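Local coordinates for protein DNA photolyase (Agrobacterium tumefaciens, PDB 4U63) that probably repairs cyclobutane pyrimidine dimers in DNA with light, using FAD as cofactor and a methenyltetrahydrofolate as antenna chromophore, at residues 291-294 / 295-299; 298-301 / 302-306; 349-352 / 353-356. All coordinates share one frame; numbering follows the deposited sequence. Where two conformers were deposited one is given.

How the interactions relate
Interactions 1 and 2 are successive turns of one helix, 287-309, and share V298 and W299, with centres about 11 Å apart. Both line the FAD pocket around the adenine and its ribose: interaction 1 supplies F293, E296 and I297, interaction 2 supplies R300 and C303, and W299 belongs to both. Interaction 3 lies later in the chain, on helix 345-357, and serves the antenna chromophore instead through L354 and W355. Its centre is about 25 Å from that of interaction 1 and about 26 Å from that of interaction 2; nearest atoms are about 15 and 17 Å apart, so the antenna site and these FAD-lining turns are separate.

Interaction 1 (291-294 / 295-299); sequences SRFR and KEIVW. With FAD (flavin-adenine dinucleotide), chain C; SO4 (sulfate ion), chain F; SO4 (sulfate ion), chain G; SO4 (sulfate ion), chain I.
K295 and R292, one turn apart on helix 287-309, converge on a single sulfate. The lysine can be followed outward atom by atom. Its CB lies 3.4 Å from R292 O, and CG passes S291 O, the carbonyl that accepts the K295 backbone N-H. The first torsion sets CG opposite the carbonyl carbon (chi1 -77°), and the extended chain beyond it carries CD over one face of the R292 guanidinium, 3.8 Å from NH1. CE approaches the chain G sulfate. At the tip, NZ donates to O2 of the chain F sulfate at 2.7 Å and, at longer range, to O3 and O2 of the chain G sulfate.

R292 reaches the same chain F sulfate by bending at chi2 and chi3. Its NH2 binds O4 at 2.8 Å with a nearly straight N-H...O angle of 167°, and the anion meets the edge of the guanidinium. NH1 donates to O2, the oxygen K295 already holds, and to a water, which in turn donates to E296 OE2 at 2.6 Å. NE pairs with E246.

On the cofactor side, F293 CE1 lies 3.6 Å from FAD C5B, and I297 CG1 lies over one face of that phenyl ring. E296 OE1 sits 3.1 Å from FAD N7A. Because R292 NH1 and K295 NZ both bind O2 of the chain F sulfate, the 4.1 Å between them describes two cations gathered round an anion, whose negative charge probably offsets theirs, while the sulfates themselves probably come from the crystallisation liquor.

Interaction 2 (298-301 / 302-306); sequences VWRE and FCYHL. With FAD (flavin-adenine dinucleotide), chain C.
W299 and F302 form an offset edge-to-face aromatic pair three residues apart on helix 287-309, part of the FAD-binding domain of the photolyase. The edge of F302 is directed at the six-membered ring of W299: centroids are 5.9 Å apart and the planes meet at 76°. The closest side-chain atoms are W299 CZ3 and F302 CD2, 3.9 Å apart. The rings start from different rotamers. In W299 CG sits beside the backbone N, whereas in F302 it is opposite that nitrogen (chi1 -172°), and with this combination the two side chains leave the helix in the same direction and run alongside each other. L306 CG sits over the middle of the F302 ring at a height of 4.1 Å, and W299 also stacks on Y168 and meets W405 edge-to-face.

On another side of the helix, R300 and Y304 pack along one turn, R300 CG lying 4.3 Å from Y304 CD2. R300 is extended as far as NE; the final twist, chi4 -84°, then turns the guanidinium across the chain, and Y304 CE2 lies over one of its faces. A water at the guanidinium edge accepts from R300 NH2 at 2.8 Å and donates to Y304 OH, which is also bonded to D395. R300 NH1 donates to Q149 O and makes a long salt bridge to E301 OE2. The E301 chain bends at chi2, and its carboxylate is hydrogen-bonded to H152 ND1 through OE1 and to L151 N through OE2.

The adenosine half of FAD packs against R300 and C303: R300 CD comes within 3.6 Å of FAD O2B, and C303 SG within 3.7 Å of FAD C2A.

Interaction 3 (349-352 / 353-356); sequences AGMR and QLWQ. With MHF (5,10-methenyl-6,7,8-trihydrofolic acid), chain B.
One face of the W355 indole meets the antenna chromophore; W355 lies on helix 345-357 in the FAD-binding domain of the photolyase, its N-H bonded to M351 O one turn back. The pterin is nearly parallel but offset, so that its O4, C4, N5 and C11 meet that face. MHF O4 hovers 2.9 Å from the indole plane, centrally placed, and W355 CH2 is 3.3 Å from C11, the methenyl carbon of MHF. CG of W355 is opposite the backbone N (chi1 -166°), a setting that carries the indole off the helix to the pterin.

Two backbone carbonyls face the edge of the pterin. MHF NA2 donates to L354 O at 2.9 Å with a bent N-H...O angle of 131°, and MHF N3 lies 2.7 Å from W355 O. L354 and W355 thus form part of the antenna site, where D389 O and T390 O also bond MHF.

R352, extended from CG to NE, forms a salt bridge with E442 and bonds to G340 O, while Q353 OE1 is bonded to Y435 OH and H361 N. M351 and L354 both pack on W386, and M351 CE lies 4.3 Å from L354 CD2.

Interaction 1 (291-294 / 295-299)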
loop_
_atom_site.group_PDB
_atom_site.type_symbol
_atom_site.label_atom_id
_atom_site.label_comp_id
_atom_site.label_asym_id
_atom_site.label_seq_id
_atom_site.Cartn_x
_atom_site.Cartn_y
_atom_site.Cartn_z
ATOM N N SER A 291 14.629 -15.229 -3.449
ATOM C CA SER A 291 13.737 -15.880 -2.487
ATOM C C SER A 291 13.198 -14.873 -1.479
ATOM O O SER A 291 12.000 -14.835 -1.218
ATOM C CB SER A 291 14.455 -17.009 -1.760
ATOM O OG SER A 291 13.574 -17.664 -0.866
ATOM N N ARG A 292 14.083 -14.048 -0.930
ATOM C CA ARG A 292 13.674 -13.018 0.047
ATOM C C ARG A 292 12.698 -11.997 -0.541
ATOM O O ARG A 292 11.698 -11.644 0.089
ATOM C CB ARG A 292 14.888 -12.287 0.635
ATOM C CG ARG A 292 14.543 -11.323 1.784
ATOM C CD ARG A 292 13.832 -12.047 2.936
ATOM N NE ARG A 292 14.691 -13.097 3.490
ATOM C CZ ARG A 292 14.374 -13.903 4.510
ATOM N NH1 ARG A 292 13.195 -13.811 5.120
ATOM N NH2 ARG A 292 15.256 -14.814 4.921
ATOM N N PHE A 293 12.978 -11.530 -1.747
ATOM C CA PHE A 293 12.072 -10.594 -2.418
ATOM C C PHE A 293 10.696 -11.241 -2.666
ATOM O O PHE A 293 9.655 -10.627 -2.418
ATOM C CB PHE A 293 12.693 -10.094 -3.726
ATOM C CG PHE A 293 11.840 -9.104 -4.445
ATOM C CD1 PHE A 293 11.525 -7.888 -3.848
ATOM C CD2 PHE A 293 11.330 -9.386 -5.705
ATOM C CE1 PHE A 293 10.730 -6.971 -4.493
ATOM C CE2 PHE A 293 10.533 -8.468 -6.361
ATOM C CZ PHE A 293 10.232 -7.257 -5.752
ATOM N N ARG A 294 10.703 -12.477 -3.150
ATOM C CA ARG A 294 9.452 -13.236 -3.336
ATOM C C ARG A 294 8.677 -13.379 -2.027
ATOM O O ARG A 294 7.451 -13.231 -2.014
ATOM C CB ARG A 294 9.740 -14.600 -3.946
ATOM C CG ARG A 294 10.065 -14.528 -5.419
ATOM C CD ARG A 294 10.587 -15.848 -5.941
ATOM N NE ARG A 294 10.866 -15.785 -7.371
ATOM C CZ ARG A 294 11.231 -16.822 -8.126
ATOM N NH1 ARG A 294 11.348 -18.041 -7.607
ATOM N NH2 ARG A 294 11.465 -16.642 -9.421
ATOM N N LYS A 295 9.375 -13.645 -0.925
ATOM C CA LYS A 295 8.704 -13.712 0.388
ATOM C C LYS A 295 7.957 -12.419 0.706
ATOM O O LYS A 295 6.855 -12.466 1.224
ATOM C CB LYS A 295 9.682 -14.035 1.514
ATOM C CG LYS A 295 10.063 -15.507 1.567
ATOM C CD LYS A 295 11.008 -15.808 2.722
ATOM C CE LYS A 295 11.297 -17.293 2.803
ATOM N NZ LYS A 295 12.349 -17.582 3.806
ATOM N N GLU A 296 8.552 -11.270 0.375
ATOM C CA GLU A 296 7.912 -9.986 0.658
ATOM C C GLU A 296 6.645 -9.785 -0.177
ATOM O O GLU A 296 5.630 -9.300 0.334
ATOM C CB GLU A 296 8.895 -8.829 0.484
ATOM C CG GLU A 296 10.101 -8.909 1.414
ATOM C CD GLU A 296 9.740 -9.168 2.860
ATOM O OE1 GLU A 296 8.835 -8.477 3.390
ATOM O OE2 GLU A 296 10.363 -10.055 3.461
ATOM N N ILE A 297 6.697 -10.183 -1.441
ATOM C CA ILE A 297 5.505 -10.211 -2.297
ATOM C C ILE A 297 4.412 -11.089 -1.647
ATOM O O ILE A 297 3.231 -10.740 -1.646
ATOM C CB ILE A 297 5.839 -10.729 -3.719
ATOM C CG1 ILE A 297 6.817 -9.774 -4.440
ATOM C CG2 ILE A 297 4.581 -10.926 -4.563
ATOM C CD1 ILE A 297 6.268 -8.381 -4.661
ATOM N N VAL A 298 4.827 -12.225 -1.094
ATOM C CA VAL A 298 3.903 -13.146 -0.439
ATOM C C VAL A 298 3.394 -12.603 0.910
ATOM O O VAL A 298 2.289 -12.968 1.332
ATOM C CB VAL A 298 4.522 -14.558 -0.351
ATOM C CG1 VAL A 298 3.677 -15.507 0.480
ATOM C CG2 VAL A 298 4.687 -15.125 -1.769
ATOM N N TRP A 299 4.156 -11.748 1.587
ATOM C CA TRP A 299 3.612 -11.043 2.773
ATOM C C TRP A 299 2.385 -10.192 2.398
ATOM O O TRP A 299 1.419 -10.151 3.143
ATOM C CB TRP A 299 4.656 -10.192 3.504
ATOM C CG TRP A 299 5.479 -10.982 4.477
ATOM C CD1 TRP A 299 6.732 -11.461 4.287
ATOM C CD2 TRP A 299 5.082 -11.412 5.795
ATOM N NE1 TRP A 299 7.160 -12.142 5.396
ATOM C CE2 TRP A 299 6.163 -12.136 6.336
ATOM C CE3 TRP A 299 3.924 -11.246 6.571
ATOM C CZ2 TRP A 299 6.129 -12.693 7.613
ATOM C CZ3 TRP A 299 3.892 -11.817 7.849
ATOM C CH2 TRP A 299 4.987 -12.528 8.352
HETATM P PA FAD C . 10.060 -4.271 -0.875
HETATM O O1A FAD C . 10.990 -4.644 0.234
HETATM O O2A FAD C . 10.632 -3.953 -2.216
HETATM O O5B FAD C . 8.961 -5.438 -0.953
HETATM C C5B FAD C . 8.253 -5.740 -2.161
HETATM C C4B FAD C . 6.746 -5.717 -1.954
HETATM O O4B FAD C . 6.341 -6.679 -0.981
HETATM C C3B FAD C . 6.225 -4.393 -1.445
HETATM O O3B FAD C . 6.103 -3.420 -2.496
HETATM C C2B FAD C . 4.908 -4.798 -0.820
HETATM O O2B FAD C . 3.874 -4.919 -1.800
HETATM C C1B FAD C . 5.213 -6.163 -0.256
HETATM N N9A FAD C . 5.581 -6.155 1.178
HETATM C C8A FAD C . 6.826 -6.054 1.676
HETATM N N7A FAD C . 6.820 -6.112 3.023
HETATM C C5A FAD C . 5.537 -6.275 3.413
HETATM C C6A FAD C . 4.847 -6.399 4.699
HETATM N N6A FAD C . 5.548 -6.371 5.850
HETATM N N1A FAD C . 3.502 -6.536 4.669
HETATM C C2A FAD C . 2.805 -6.552 3.509
HETATM N N3A FAD C . 3.388 -6.444 2.297
HETATM C C4A FAD C . 4.724 -6.303 2.196
HETATM N N1 FAD C . 2.651 -2.079 2.930
HETATM C C2 FAD C . 1.772 -1.638 2.002
HETATM O O2 FAD C . 1.921 -2.051 0.830
HETATM N N3 FAD C . 0.764 -0.786 2.316
HETATM C C4 FAD C . 0.574 -0.328 3.580
HETATM O O4 FAD C . -0.373 0.450 3.869
HETATM C C4X FAD C . 1.506 -0.761 4.640
HETATM N N5 FAD C . 1.417 -0.336 5.935
HETATM C C5X FAD C . 2.288 -0.788 6.883
HETATM C C6 FAD C . 2.182 -0.381 8.207
HETATM C C7 FAD C . 3.078 -0.827 9.183
HETATM C C7M FAD C . 2.947 -0.371 10.618
HETATM C C8 FAD C . 4.173 -1.749 8.808
HETATM C C8M FAD C . 5.169 -2.269 9.821
HETATM C C9 FAD C . 4.286 -2.153 7.504
HETATM C C9A FAD C . 3.397 -1.724 6.513
HETATM N N10 FAD C . 3.527 -2.146 5.157
HETATM C C10 FAD C . 2.590 -1.684 4.217
HETATM C "C1'" FAD C . 4.545 -3.113 4.729
HETATM C "C2'" FAD C . 5.888 -2.630 4.228
HETATM O "O2'" FAD C . 6.475 -1.763 5.207
HETATM C "C3'" FAD C . 5.788 -1.953 2.876
HETATM O "O3'" FAD C . 5.144 -2.802 1.930
HETATM C "C4'" FAD C . 7.195 -1.608 2.388
HETATM O "O4'" FAD C . 7.741 -0.590 3.223
HETATM C "C5'" FAD C . 7.128 -1.128 0.953
HETATM O "O5'" FAD C . 8.425 -0.782 0.443
HETATM P P FAD C . 8.972 -1.551 -0.857
HETATM O O1P FAD C . 10.285 -0.955 -1.224
HETATM O O2P FAD C . 7.930 -1.551 -1.940
HETATM O O3P FAD C . 9.161 -3.047 -0.302
HETATM S S SO4 F . 13.599 -16.703 7.490
HETATM O O1 SO4 F . 13.186 -15.665 8.458
HETATM O O2 SO4 F . 12.756 -16.616 6.280
HETATM O O3 SO4 F . 13.451 -18.038 8.098
HETATM O O4 SO4 F . 15.013 -16.494 7.126
HETATM S S SO4 G . 11.378 -21.155 4.421
HETATM O O1 SO4 G . 10.243 -21.955 3.912
HETATM O O2 SO4 G . 12.223 -20.702 3.288
HETATM O O3 SO4 G . 10.860 -19.978 5.150
HETATM O O4 SO4 G . 12.177 -21.997 5.342
HETATM S S SO4 I . 13.259 -19.547 -11.646
HETATM O O1 SO4 I . 14.198 -18.903 -12.588
HETATM O O2 SO4 I . 12.133 -20.130 -12.399
HETATM O O3 SO4 I . 12.737 -18.553 -10.690
HETATM O O4 SO4 I . 13.948 -20.622 -10.907
HETATM O O HOH W 1 14.214 -16.952 1.821
HETATM O O HOH W 2 11.409 -12.037 4.845
#

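Interaction 2 (298-301 / 302-306)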
loop_
_atom_site.group_PDB
_atom_site.type_symbol
_atom_site.label_atom_id
_atom_site.label_comp_id
_atom_site.label_asym_id
_atom_site.label_seq_id
_atom_site.Cartn_x
_atom_site.Cartn_y
_atom_site.Cartn_z
ATOM N N VAL A 298 4.827 -12.225 -1.094
ATOM C CA VAL A 298 3.903 -13.146 -0.439
ATOM C C VAL A 298 3.394 -12.603 0.910
ATOM O O VAL A 298 2.289 -12.968 1.332
ATOM C CB VAL A 298 4.522 -14.558 -0.351
ATOM C CG1 VAL A 298 3.677 -15.507 0.480
ATOM C CG2 VAL A 298 4.687 -15.125 -1.769
ATOM N N TRP A 299 4.156 -11.748 1.587
ATOM C CA TRP A 299 3.612 -11.043 2.773
ATOM C C TRP A 299 2.385 -10.192 2.398
ATOM O O TRP A 299 1.419 -10.151 3.143
ATOM C CB TRP A 299 4.656 -10.192 3.504
ATOM C CG TRP A 299 5.479 -10.982 4.477
ATOM C CD1 TRP A 299 6.732 -11.461 4.287
ATOM C CD2 TRP A 299 5.082 -11.412 5.795
ATOM N NE1 TRP A 299 7.160 -12.142 5.396
ATOM C CE2 TRP A 299 6.163 -12.136 6.336
ATOM C CE3 TRP A 299 3.924 -11.246 6.571
ATOM C CZ2 TRP A 299 6.129 -12.693 7.613
ATOM C CZ3 TRP A 299 3.892 -11.817 7.849
ATOM C CH2 TRP A 299 4.987 -12.528 8.352
ATOM N N ARG A 300 2.422 -9.539 1.241
ATOM C CA ARG A 300 1.235 -8.823 0.735
ATOM C C ARG A 300 0.053 -9.790 0.555
ATOM O O ARG A 300 -1.066 -9.519 1.013
ATOM C CB ARG A 300 1.559 -8.064 -0.565
ATOM C CG ARG A 300 0.354 -7.452 -1.275
ATOM C CD ARG A 300 0.785 -6.571 -2.443
ATOM N NE ARG A 300 -0.358 -6.083 -3.221
ATOM C CZ ARG A 300 -0.980 -6.746 -4.196
ATOM N NH1 ARG A 300 -0.580 -7.966 -4.582
ATOM N NH2 ARG A 300 -2.011 -6.182 -4.813
ATOM N N GLU A 301 0.322 -10.930 -0.086
ATOM C CA GLU A 301 -0.689 -11.984 -0.253
ATOM C C GLU A 301 -1.285 -12.401 1.079
ATOM O O GLU A 301 -2.512 -12.526 1.223
ATOM C CB GLU A 301 -0.079 -13.212 -0.927
ATOM C CG GLU A 301 0.435 -12.963 -2.339
ATOM C CD GLU A 301 -0.675 -12.763 -3.346
ATOM O OE1 GLU A 301 -1.714 -13.483 -3.287
ATOM O OE2 GLU A 301 -0.505 -11.886 -4.219
ATOM N N PHE A 302 -0.407 -12.628 2.055
ATOM C CA PHE A 302 -0.830 -13.101 3.359
ATOM C C PHE A 302 -1.715 -12.069 4.057
ATOM O O PHE A 302 -2.708 -12.429 4.690
ATOM C CB PHE A 302 0.394 -13.443 4.205
ATOM C CG PHE A 302 0.077 -14.117 5.505
ATOM C CD1 PHE A 302 -0.729 -15.257 5.546
ATOM C CD2 PHE A 302 0.624 -13.641 6.711
ATOM C CE1 PHE A 302 -1.013 -15.886 6.758
ATOM C CE2 PHE A 302 0.351 -14.276 7.912
ATOM C CZ PHE A 302 -0.475 -15.402 7.937
ATOM N N CYS A 303 -1.359 -10.787 3.940
ATOM C CA CYS A 303 -2.190 -9.723 4.521
ATOM C C CYS A 303 -3.614 -9.755 3.950
ATOM O O CYS A 303 -4.599 -9.613 4.697
ATOM C CB CYS A 303 -1.544 -8.353 4.314
ATOM S SG CYS A 303 -0.032 -8.114 5.279
ATOM N N TYR A 304 -3.725 -9.951 2.631
ATOM C CA TYR A 304 -5.035 -10.079 1.982
ATOM C C TYR A 304 -5.775 -11.354 2.422
ATOM O O TYR A 304 -6.997 -11.343 2.559
ATOM C CB TYR A 304 -4.917 -9.986 0.454
ATOM C CG TYR A 304 -4.945 -8.560 -0.037
ATOM C CD1 TYR A 304 -6.151 -7.937 -0.330
ATOM C CD2 TYR A 304 -3.776 -7.823 -0.191
ATOM C CE1 TYR A 304 -6.195 -6.629 -0.764
ATOM C CE2 TYR A 304 -3.816 -6.511 -0.628
ATOM C CZ TYR A 304 -5.029 -5.927 -0.919
ATOM O OH TYR A 304 -5.107 -4.636 -1.347
ATOM N N HIS A 305 -5.030 -12.437 2.643
ATOM C CA HIS A 305 -5.617 -13.683 3.165
ATOM C C HIS A 305 -6.274 -13.446 4.519
ATOM O O HIS A 305 -7.414 -13.870 4.769
ATOM C CB HIS A 305 -4.533 -14.759 3.279
ATOM C CG HIS A 305 -5.071 -16.133 3.417
ATOM N ND1 HIS A 305 -5.559 -16.851 2.351
ATOM C CD2 HIS A 305 -5.210 -16.925 4.498
ATOM C CE1 HIS A 305 -5.983 -18.025 2.769
ATOM N NE2 HIS A 305 -5.770 -18.099 4.065
ATOM N N LEU A 306 -5.539 -12.773 5.398
ATOM C CA LEU A 306 -6.023 -12.462 6.738
ATOM C C LEU A 306 -7.225 -11.518 6.703
ATOM O O LEU A 306 -8.186 -11.712 7.448
ATOM C CB LEU A 306 -4.893 -11.857 7.587
ATOM C CG LEU A 306 -3.717 -12.784 7.915
ATOM C CD1 LEU A 306 -2.718 -12.033 8.762
ATOM C CD2 LEU A 306 -4.145 -14.060 8.625
HETATM P PA FAD C . 10.060 -4.271 -0.875
HETATM O O1A FAD C . 10.990 -4.644 0.234
HETATM O O2A FAD C . 10.632 -3.953 -2.216
HETATM O O5B FAD C . 8.961 -5.438 -0.953
HETATM C C5B FAD C . 8.253 -5.740 -2.161
HETATM C C4B FAD C . 6.746 -5.717 -1.954
HETATM O O4B FAD C . 6.341 -6.679 -0.981
HETATM C C3B FAD C . 6.225 -4.393 -1.445
HETATM O O3B FAD C . 6.103 -3.420 -2.496
HETATM C C2B FAD C . 4.908 -4.798 -0.820
HETATM O O2B FAD C . 3.874 -4.919 -1.800
HETATM C C1B FAD C . 5.213 -6.163 -0.256
HETATM N N9A FAD C . 5.581 -6.155 1.178
HETATM C C8A FAD C . 6.826 -6.054 1.676
HETATM N N7A FAD C . 6.820 -6.112 3.023
HETATM C C5A FAD C . 5.537 -6.275 3.413
HETATM C C6A FAD C . 4.847 -6.399 4.699
HETATM N N6A FAD C . 5.548 -6.371 5.850
HETATM N N1A FAD C . 3.502 -6.536 4.669
HETATM C C2A FAD C . 2.805 -6.552 3.509
HETATM N N3A FAD C . 3.388 -6.444 2.297
HETATM C C4A FAD C . 4.724 -6.303 2.196
HETATM N N1 FAD C . 2.651 -2.079 2.930
HETATM C C2 FAD C . 1.772 -1.638 2.002
HETATM O O2 FAD C . 1.921 -2.051 0.830
HETATM N N3 FAD C . 0.764 -0.786 2.316
HETATM C C4 FAD C . 0.574 -0.328 3.580
HETATM O O4 FAD C . -0.373 0.450 3.869
HETATM C C4X FAD C . 1.506 -0.761 4.640
HETATM N N5 FAD C . 1.417 -0.336 5.935
HETATM C C5X FAD C . 2.288 -0.788 6.883
HETATM C C6 FAD C . 2.182 -0.381 8.207
HETATM C C7 FAD C . 3.078 -0.827 9.183
HETATM C C7M FAD C . 2.947 -0.371 10.618
HETATM C C8 FAD C . 4.173 -1.749 8.808
HETATM C C8M FAD C . 5.169 -2.269 9.821
HETATM C C9 FAD C . 4.286 -2.153 7.504
HETATM C C9A FAD C . 3.397 -1.724 6.513
HETATM N N10 FAD C . 3.527 -2.146 5.157
HETATM C C10 FAD C . 2.590 -1.684 4.217
HETATM C "C1'" FAD C . 4.545 -3.113 4.729
HETATM C "C2'" FAD C . 5.888 -2.630 4.228
HETATM O "O2'" FAD C . 6.475 -1.763 5.207
HETATM C "C3'" FAD C . 5.788 -1.953 2.876
HETATM O "O3'" FAD C . 5.144 -2.802 1.930
HETATM C "C4'" FAD C . 7.195 -1.608 2.388
HETATM O "O4'" FAD C . 7.741 -0.590 3.223
HETATM C "C5'" FAD C . 7.128 -1.128 0.953
HETATM O "O5'" FAD C . 8.425 -0.782 0.443
HETATM P P FAD C . 8.972 -1.551 -0.857
HETATM O O1P FAD C . 10.285 -0.955 -1.224
HETATM O O2P FAD C . 7.930 -1.551 -1.940
HETATM O O3P FAD C . 9.161 -3.047 -0.302
HETATM O O HOH W 3 -3.632 -4.078 -4.071
#

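Interaction 3 (349-352 / 353-356)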
loop_
_atom_site.group_PDB
_atom_site.type_symbol
_atom_site.label_atom_id
_atom_site.label_comp_id
_atom_site.label_asym_id
_atom_site.label_seq_id
_atom_site.Cartn_x
_atom_site.Cartn_y
_atom_site.Cartn_z
ATOM N N ALA A 349 12.916 10.541 12.442
ATOM C CA ALA A 349 13.333 10.376 11.051
ATOM C C ALA A 349 12.247 9.684 10.218
ATOM O O ALA A 349 11.897 10.153 9.143
ATOM C CB ALA A 349 14.646 9.615 10.982
ATOM N N GLY A 350 11.696 8.577 10.731
ATOM C CA GLY A 350 10.629 7.866 10.043
ATOM C C GLY A 350 9.395 8.707 9.789
ATOM O O GLY A 350 8.876 8.753 8.664
ATOM N N MET A 351 8.927 9.394 10.828
ATOM C CA MET A 351 7.706 10.185 10.700
ATOM C C MET A 351 7.911 11.364 9.743
ATOM O O MET A 351 6.993 11.741 9.012
ATOM C CB MET A 351 7.203 10.645 12.071
ATOM C CG MET A 351 6.918 9.496 13.038
ATOM S SD MET A 351 5.839 8.212 12.383
ATOM C CE MET A 351 4.294 9.107 12.258
ATOM N N ARG A 352 9.120 11.914 9.728
ATOM C CA ARG A 352 9.451 13.007 8.803
ATOM C C ARG A 352 9.622 12.517 7.372
ATOM O O ARG A 352 9.203 13.196 6.428
ATOM C CB ARG A 352 10.681 13.756 9.284
ATOM C CG ARG A 352 10.415 14.472 10.590
ATOM C CD ARG A 352 11.664 15.167 11.086
ATOM N NE ARG A 352 11.579 15.532 12.495
ATOM C CZ ARG A 352 12.379 16.397 13.098
ATOM N NH1 ARG A 352 13.337 17.032 12.417
ATOM N NH2 ARG A 352 12.226 16.653 14.403
ATOM N N GLN A 353 10.234 11.345 7.204
ATOM C CA GLN A 353 10.293 10.707 5.892
ATOM C C GLN A 353 8.894 10.537 5.312
ATOM O O GLN A 353 8.647 10.863 4.153
ATOM C CB GLN A 353 10.987 9.341 5.968
ATOM C CG GLN A 353 10.996 8.618 4.633
ATOM C CD GLN A 353 11.628 7.245 4.672
ATOM O OE1 GLN A 353 11.541 6.510 5.666
ATOM N NE2 GLN A 353 12.255 6.878 3.570
ATOM N N LEU A 354 7.990 10.005 6.132
ATOM C CA LEU A 354 6.603 9.801 5.749
ATOM C C LEU A 354 5.942 11.106 5.307
ATOM O O LEU A 354 5.308 11.170 4.243
ATOM C CB LEU A 354 5.842 9.189 6.927
ATOM C CG LEU A 354 4.338 8.961 6.814
ATOM C CD1 LEU A 354 3.989 8.098 5.612
ATOM C CD2 LEU A 354 3.832 8.330 8.100
ATOM N N TRP A 355 6.097 12.148 6.109
ATOM C CA TRP A 355 5.519 13.447 5.781
ATOM C C TRP A 355 6.066 14.003 4.461
ATOM O O TRP A 355 5.305 14.554 3.659
ATOM C CB TRP A 355 5.776 14.447 6.908
ATOM C CG TRP A 355 4.954 15.675 6.828
ATOM C CD1 TRP A 355 5.399 16.942 6.609
ATOM C CD2 TRP A 355 3.533 15.766 6.978
ATOM N NE1 TRP A 355 4.349 17.818 6.607
ATOM C CE2 TRP A 355 3.189 17.123 6.833
ATOM C CE3 TRP A 355 2.519 14.831 7.217
ATOM C CZ2 TRP A 355 1.867 17.572 6.928
ATOM C CZ3 TRP A 355 1.199 15.281 7.308
ATOM C CH2 TRP A 355 0.891 16.633 7.163
ATOM N N GLN A 356 7.369 13.842 4.231
ATOM C CA GLN A 356 8.027 14.424 3.053
ATOM C C GLN A 356 7.803 13.648 1.762
ATOM O O GLN A 356 7.585 14.252 0.716
ATOM C CB GLN A 356 9.534 14.544 3.286
ATOM C CG GLN A 356 10.244 15.350 2.211
ATOM C CD GLN A 356 11.749 15.414 2.400
ATOM O OE1 GLN A 356 12.301 14.846 3.347
ATOM N NE2 GLN A 356 12.424 16.113 1.488
HETATM N N1 MHF B . 0.690 12.866 3.444
HETATM C C2 MHF B . 2.013 13.062 3.418
HETATM N NA2 MHF B . 2.798 11.996 3.174
HETATM N N3 MHF B . 2.581 14.301 3.612
HETATM C C4 MHF B . 1.814 15.377 3.864
HETATM O O4 MHF B . 2.310 16.502 4.050
HETATM C C4A MHF B . 0.356 15.192 3.899
HETATM N N5 MHF B . -0.558 16.189 4.193
HETATM C C6 MHF B . -1.916 15.883 4.650
HETATM C C7 MHF B . -2.445 14.790 3.716
HETATM N N8 MHF B . -1.517 13.653 3.690
HETATM C C8A MHF B . -0.179 13.846 3.690
HETATM C C9 MHF B . -2.638 17.244 4.623
HETATM N N10 MHF B . -1.645 18.185 4.068
HETATM C C11 MHF B . -0.333 17.589 4.266
HETATM C C12 MHF B . -1.855 22.332 4.903
HETATM C C13 MHF B . -0.683 21.633 5.226
HETATM C C14 MHF B . -0.586 20.275 4.978
HETATM C C15 MHF B . -1.670 19.573 4.406
HETATM C C16 MHF B . -2.820 20.271 4.061
HETATM C C17 MHF B . -2.915 21.638 4.308
HETATM C C MHF B . -1.982 23.815 5.140
HETATM O O MHF B . -2.950 24.377 4.649
HETATM N N MHF B . -1.025 24.481 5.800
HETATM C CA MHF B . -0.960 25.928 5.931
HETATM C CB MHF B . -1.143 26.384 7.379
HETATM C CG MHF B . -2.057 25.480 8.202
HETATM C CD MHF B . -1.408 24.201 8.701
HETATM O OE1 MHF B . -0.175 24.031 8.580
HETATM O OE2 MHF B . -2.140 23.337 9.226
HETATM C CT MHF B . 0.369 26.417 5.415
HETATM O O1 MHF B . 0.383 27.076 4.352
HETATM O O2 MHF B . 1.418 26.154 6.049
#